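Local coordinates for protein phospholyase (Arthrobacter aurescens, PDB 5G4I) that catalyses pyridoxal-phosphate-dependent elimination of phosphate from phosphoethanolamine, although it is a homologue of class III transaminases, at residues Gly139-Tyr147 / Ala155-Val163. Sequence-based numbering, arbitrary orientation.
Sequences GVLVSDFSY and AEITTGLTV. With PLP (pyridoxal-5'-phosphate), chain C.
I157 meets strand 140-143 with both its branches: CG2 lies 4.1 Å from V140 CG1, and CD1 packs against V142 CG1, each pair of side chains crossing at about a right angle. Its carbonyl oxygen accepts a hydrogen bond from a water that also donates to S146 OG, so the water links the two segments. T158 lays CG2 at the edge of the Y147 ring, while its OG1 turns back to L154 O. T159 carries most of the polar contact. With chi1 at 59°, its OG1 sits between the backbone N and the carbonyl carbon, from where it donates to S143 O (2.8 Å). The same OG1 accepts from S146 N (2.9 Å), nearly straight at 162°. S146 OG reaches S143 O from the same face, so two hydroxyls grip one carbonyl. In this PLP-dependent aminotransferase fold, the loop leaving the parallel strand 140-143 thus rests on the connection toward strand 171-174 and delivers Y147 to the cofactor pocket. G160 N donates to S146 O (2.8 Å), and G160 CA stands over the F145 ring, a CH-pi contact 3.7 Å from the centroid. A leucine in place of F145 has no ring face to offer, and the G160 backbone would probably be held less closely against this turn. L161 CD1 covers one face of the Y147 ring, offset toward the rim, 4.0 Å from the centroid; M307 and F309 of the second subunit pack on L161 and Y147, respectively.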
ATOM      1  N   GLY A 139       0.860 -14.885  18.837  1.00  9.88           N
ATOM      2  CA  GLY A 139       0.483 -13.889  19.811  1.00 10.79           C
ATOM      3  C   GLY A 139       1.075 -12.481  19.611  1.00 10.18           C
ATOM      4  O   GLY A 139       2.249 -12.369  19.225  1.00 10.42           O
ATOM      5  N   VAL A 140       0.213 -11.460  19.801  1.00 10.19           N
ATOM      6  CA  VAL A 140       0.624 -10.055  19.651  1.00  9.31           C
ATOM      7  C   VAL A 140       0.421  -9.293  20.937  1.00 10.29           C
ATOM      8  O   VAL A 140      -0.706  -9.263  21.511  1.00 11.10           O
ATOM      9  CB  VAL A 140      -0.148  -9.398  18.483  1.00 10.63           C
ATOM     10  CG1 VAL A 140       0.164  -7.881  18.393  1.00 12.32           C
ATOM     11  CG2 VAL A 140       0.124 -10.089  17.174  1.00 11.76           C
ATOM     12  N   LEU A 141       1.450  -8.571  21.424  1.00 10.39           N
ATOM     13  CA  LEU A 141       1.343  -7.591  22.514  1.00  9.56           C
ATOM     14  C   LEU A 141       1.345  -6.178  21.924  1.00  9.09           C
ATOM     15  O   LEU A 141       2.280  -5.846  21.164  1.00  9.91           O
ATOM     16  CB  LEU A 141       2.551  -7.753  23.468  1.00 11.03           C
ATOM     17  CG  LEU A 141       2.670  -9.088  24.231  1.00 11.90           C
ATOM     18  CD1 LEU A 141       3.986  -9.106  24.997  1.00 15.21           C
ATOM     19  CD2 LEU A 141       1.558  -9.359  25.176  1.00 12.12           C
ATOM     20  N   VAL A 142       0.312  -5.418  22.233  1.00  9.87           N
ATOM     21  CA  VAL A 142       0.185  -4.033  21.807  1.00  9.69           C
ATOM     22  C   VAL A 142      -0.256  -3.182  22.992  1.00 10.60           C
ATOM     23  O   VAL A 142      -0.746  -3.726  24.035  1.00 11.42           O
ATOM     24  CB  VAL A 142      -0.830  -3.773  20.670  1.00 10.91           C
ATOM     25  CG1 VAL A 142      -0.251  -4.139  19.316  1.00 13.46           C
ATOM     26  CG2 VAL A 142      -2.193  -4.440  20.971  1.00 11.97           C
ATOM     27  N   SER A 143      -0.215  -1.822  22.935  1.00  9.20           N
ATOM     28  CA  SER A 143      -0.843  -1.030  23.969  1.00 10.84           C
ATOM     29  C   SER A 143      -2.384  -1.065  23.875  1.00 11.24           C
ATOM     30  O   SER A 143      -2.934  -1.347  22.795  1.00 12.41           O
ATOM     31  CB  SER A 143      -0.399   0.458  23.868  1.00 13.76           C
ATOM     32  OG  SER A 143      -1.331   1.215  23.189  1.00 17.57           O
ATOM     33  N   ASP A 144      -3.032  -0.749  24.999  1.00 11.71           N
ATOM     34  CA  ASP A 144      -4.488  -0.641  25.078  1.00 11.48           C
ATOM     35  C   ASP A 144      -5.080   0.621  24.503  1.00 11.80           C
ATOM     36  O   ASP A 144      -6.315   0.757  24.557  1.00 13.28           O
ATOM     37  CB  ASP A 144      -4.986  -0.870  26.498  1.00 12.29           C
ATOM     38  CG  ASP A 144      -4.678   0.232  27.439  1.00 16.81           C
ATOM     39  OD1 ASP A 144      -4.108   1.298  27.127  1.00 14.23           O
ATOM     40  OD2 ASP A 144      -4.944  -0.049  28.681  1.00 19.92           O
ATOM     41  N   PHE A 145      -4.309   1.482  23.807  1.00 11.09           N
ATOM     42  CA  PHE A 145      -4.922   2.591  23.044  1.00 12.02           C
ATOM     43  C   PHE A 145      -3.958   2.951  21.879  1.00 10.17           C
ATOM     44  O   PHE A 145      -3.319   4.012  21.874  1.00 10.93           O
ATOM     45  CB  PHE A 145      -5.312   3.782  23.948  1.00 11.91           C
ATOM     46  CG  PHE A 145      -6.446   4.607  23.361  1.00 12.42           C
ATOM     47  CD1 PHE A 145      -7.715   4.126  23.443  1.00 13.27           C
ATOM     48  CD2 PHE A 145      -6.171   5.756  22.657  1.00 14.87           C
ATOM     49  CE1 PHE A 145      -8.791   4.844  22.863  1.00 14.81           C
ATOM     50  CE2 PHE A 145      -7.300   6.502  22.130  1.00 15.93           C
ATOM     51  CZ  PHE A 145      -8.494   5.996  22.234  1.00 14.71           C
ATOM     52  N   SER A 146      -3.888   2.021  20.921  1.00 10.46           N
ATOM     53  CA  SER A 146      -2.921   2.134  19.790  1.00 10.83           C
ATOM     54  C   SER A 146      -3.570   1.973  18.431  1.00 11.52           C
ATOM     55  O   SER A 146      -4.694   1.454  18.297  1.00 11.40           O
ATOM     56  CB  SER A 146      -1.779   1.127  19.940  1.00 11.23           C
ATOM     57  OG  SER A 146      -2.225  -0.172  20.135  1.00 11.89           O
ATOM     58  N   TYR A 147      -2.827   2.382  17.393  1.00 11.18           N
ATOM     59  CA  TYR A 147      -3.273   2.247  16.004  1.00 11.36           C
ATOM     60  C   TYR A 147      -2.051   2.064  15.081  1.00 11.13           C
ATOM     61  O   TYR A 147      -1.135   2.898  15.063  1.00 13.19           O
ATOM     62  CB  TYR A 147      -4.129   3.433  15.540  1.00 10.95           C
ATOM     63  CG  TYR A 147      -4.496   3.347  14.066  1.00 11.50           C
ATOM     64  CD1 TYR A 147      -5.423   2.430  13.614  1.00 10.42           C
ATOM     65  CD2 TYR A 147      -3.834   4.132  13.095  1.00 12.29           C
ATOM     66  CE1 TYR A 147      -5.741   2.274  12.291  1.00 12.11           C
ATOM     67  CE2 TYR A 147      -4.186   4.033  11.749  1.00 11.57           C
ATOM     68  CZ  TYR A 147      -5.123   3.107  11.340  1.00 11.08           C
ATOM     69  OH  TYR A 147      -5.427   2.951  10.009  1.00 12.00           O
ATOM     70  N   ALA A 155      -6.475  -4.607  11.854  1.00  9.30           N
ATOM     71  CA  ALA A 155      -7.739  -4.372  12.507  1.00  9.96           C
ATOM     72  C   ALA A 155      -7.986  -5.273  13.698  1.00  8.90           C
ATOM     73  O   ALA A 155      -8.468  -4.778  14.721  1.00 10.10           O
ATOM     74  CB  ALA A 155      -8.877  -4.566  11.484  1.00 10.80           C
ATOM     75  N   GLU A 156      -7.557  -6.533  13.575  1.00  9.44           N
ATOM     76  CA  GLU A 156      -7.717  -7.495  14.677  1.00 10.74           C
ATOM     77  C   GLU A 156      -6.927  -7.147  15.927  1.00 12.91           C
ATOM     78  O   GLU A 156      -7.193  -7.773  17.004  1.00 11.34           O
ATOM     79  CB  GLU A 156      -7.374  -8.917  14.186  1.00 12.08           C
ATOM     80  CG  GLU A 156      -8.373  -9.474  13.137  1.00 14.93           C
ATOM     81  CD  GLU A 156      -7.954 -10.802  12.536  1.00 21.03           C
ATOM     82  OE1 GLU A 156      -6.828 -11.268  12.774  1.00 28.36           O
ATOM     83  OE2 GLU A 156      -8.681 -11.328  11.670  1.00 18.67           O
ATOM     84  N   ILE A 157      -5.910  -6.261  15.821  1.00  9.81           N
ATOM     85  CA  ILE A 157      -5.089  -5.896  17.002  1.00  9.83           C
ATOM     86  C   ILE A 157      -5.365  -4.469  17.453  1.00  9.65           C
ATOM     87  O   ILE A 157      -4.754  -3.987  18.395  1.00 11.25           O
ATOM     88  CB  ILE A 157      -3.572  -6.130  16.739  1.00 10.83           C
ATOM     89  CG1 ILE A 157      -2.944  -5.008  15.876  1.00 10.32           C
ATOM     90  CG2 ILE A 157      -3.306  -7.492  16.170  1.00 11.15           C
ATOM     91  CD1 ILE A 157      -1.459  -5.133  15.600  1.00 10.68           C
ATOM     92  N   THR A 158      -6.272  -3.716  16.751  1.00  9.73           N
ATOM     93  CA  THR A 158      -6.502  -2.295  16.986  1.00 10.30           C
ATOM     94  C   THR A 158      -7.304  -2.005  18.273  1.00 11.66           C
ATOM     95  O   THR A 158      -8.402  -2.552  18.449  1.00 12.84           O
ATOM     96  CB  THR A 158      -7.216  -1.657  15.778  1.00 11.13           C
ATOM     97  OG1 THR A 158      -6.362  -1.747  14.602  1.00 10.66           O
ATOM     98  CG2 THR A 158      -7.551  -0.226  15.991  1.00 11.52           C
ATOM     99  N   THR A 159      -6.771  -1.103  19.153  1.00 11.04           N
ATOM    100  CA  THR A 159      -7.402  -0.739  20.422  1.00 11.42           C
ATOM    101  C   THR A 159      -7.750   0.765  20.502  1.00 12.42           C
ATOM    102  O   THR A 159      -8.607   1.137  21.390  1.00 14.17           O
ATOM    103  CB  THR A 159      -6.520  -1.144  21.566  1.00 10.80           C
ATOM    104  OG1 THR A 159      -5.246  -0.479  21.434  1.00 11.33           O
ATOM    105  CG2 THR A 159      -6.340  -2.661  21.644  1.00 12.59           C
ATOM    106  N   GLY A 160      -7.173   1.640  19.689  1.00 11.91           N
ATOM    107  CA  GLY A 160      -7.320   3.081  19.821  1.00 13.29           C
ATOM    108  C   GLY A 160      -8.201   3.737  18.817  1.00 15.11           C
ATOM    109  O   GLY A 160      -8.298   5.004  18.774  1.00 16.71           O
ATOM    110  N   LEU A 161      -8.873   2.943  18.009  1.00 13.94           N
ATOM    111  CA  LEU A 161      -9.792   3.448  17.013  1.00 16.95           C
ATOM    112  C   LEU A 161     -10.932   2.415  16.823  1.00 15.80           C
ATOM    113  O   LEU A 161     -10.718   1.202  17.083  1.00 14.24           O
ATOM    114  CB  LEU A 161      -8.850   3.653  15.752  1.00 23.87           C
ATOM    115  CG  LEU A 161      -9.266   3.888  14.402  1.00 25.70           C
ATOM    116  CD1 LEU A 161      -8.337   4.776  13.603  1.00 21.86           C
ATOM    117  CD2 LEU A 161      -9.510   2.552  13.726  1.00 22.54           C
ATOM    118  N   THR A 162     -12.150   2.859  16.388  1.00 15.03           N
ATOM    119  CA  THR A 162     -13.263   1.935  16.241  1.00 15.25           C
ATOM    120  C   THR A 162     -13.143   1.078  14.928  1.00 13.42           C
ATOM    121  O   THR A 162     -13.021   1.631  13.814  1.00 13.86           O
ATOM    122  CB  THR A 162     -14.599   2.735  16.184  1.00 18.31           C
ATOM    123  OG1 THR A 162     -14.756   3.349  17.431  1.00 22.95           O
ATOM    124  CG2 THR A 162     -15.802   1.771  15.958  1.00 22.18           C
ATOM    125  N   VAL A 163     -13.194  -0.248  15.100  1.00 11.78           N
ATOM    126  CA  VAL A 163     -13.290  -1.206  13.996  1.00 12.52           C
ATOM    127  C   VAL A 163     -14.394  -2.262  14.276  1.00 11.17           C
ATOM    128  O   VAL A 163     -14.745  -2.471  15.466  1.00 12.45           O
ATOM    129  CB  VAL A 163     -11.932  -1.918  13.705  1.00 12.76           C
ATOM    130  CG1 VAL A 163     -10.884  -0.940  13.232  1.00 13.27           C
ATOM    131  CG2 VAL A 163     -11.445  -2.758  14.881  1.00 12.76           C
TER
HETATM  132  N1  PLP C1441       1.328   3.321  12.409  1.00 12.73           N
HETATM  133  C2  PLP C1441       1.378   4.572  12.928  1.00 16.30           C
HETATM  134  C2A PLP C1441       2.060   4.810  14.249  1.00 18.70           C
HETATM  135  C3  PLP C1441       0.763   5.708  12.197  1.00 20.17           C
HETATM  136  O3  PLP C1441       0.800   6.973  12.698  1.00 23.21           O
HETATM  137  C4  PLP C1441       0.106   5.412  10.904  1.00 16.83           C
HETATM  138  C4A PLP C1441      -0.535   6.478  10.102  1.00 22.92           C
HETATM  139  C5  PLP C1441       0.121   4.002  10.447  1.00 16.54           C
HETATM  140  C6  PLP C1441       0.737   3.034  11.236  1.00 15.60           C
HETATM  141  C5A PLP C1441      -0.528   3.617   9.137  1.00 17.92           C
HETATM  142  O4P PLP C1441      -0.027   4.450   8.094  1.00 15.90           O
HETATM  143  P   PLP C1441      -0.731   4.460   6.646  1.00 13.70           P
HETATM  144  O1P PLP C1441      -1.960   5.315   6.844  1.00 13.28           O
HETATM  145  O2P PLP C1441       0.311   5.068   5.738  1.00 17.26           O
HETATM  146  O3P PLP C1441      -1.022   3.004   6.374  1.00 16.56           O
HETATM  147  O   HOH W   1      -3.311  -1.623  18.081  1.00 15.07           O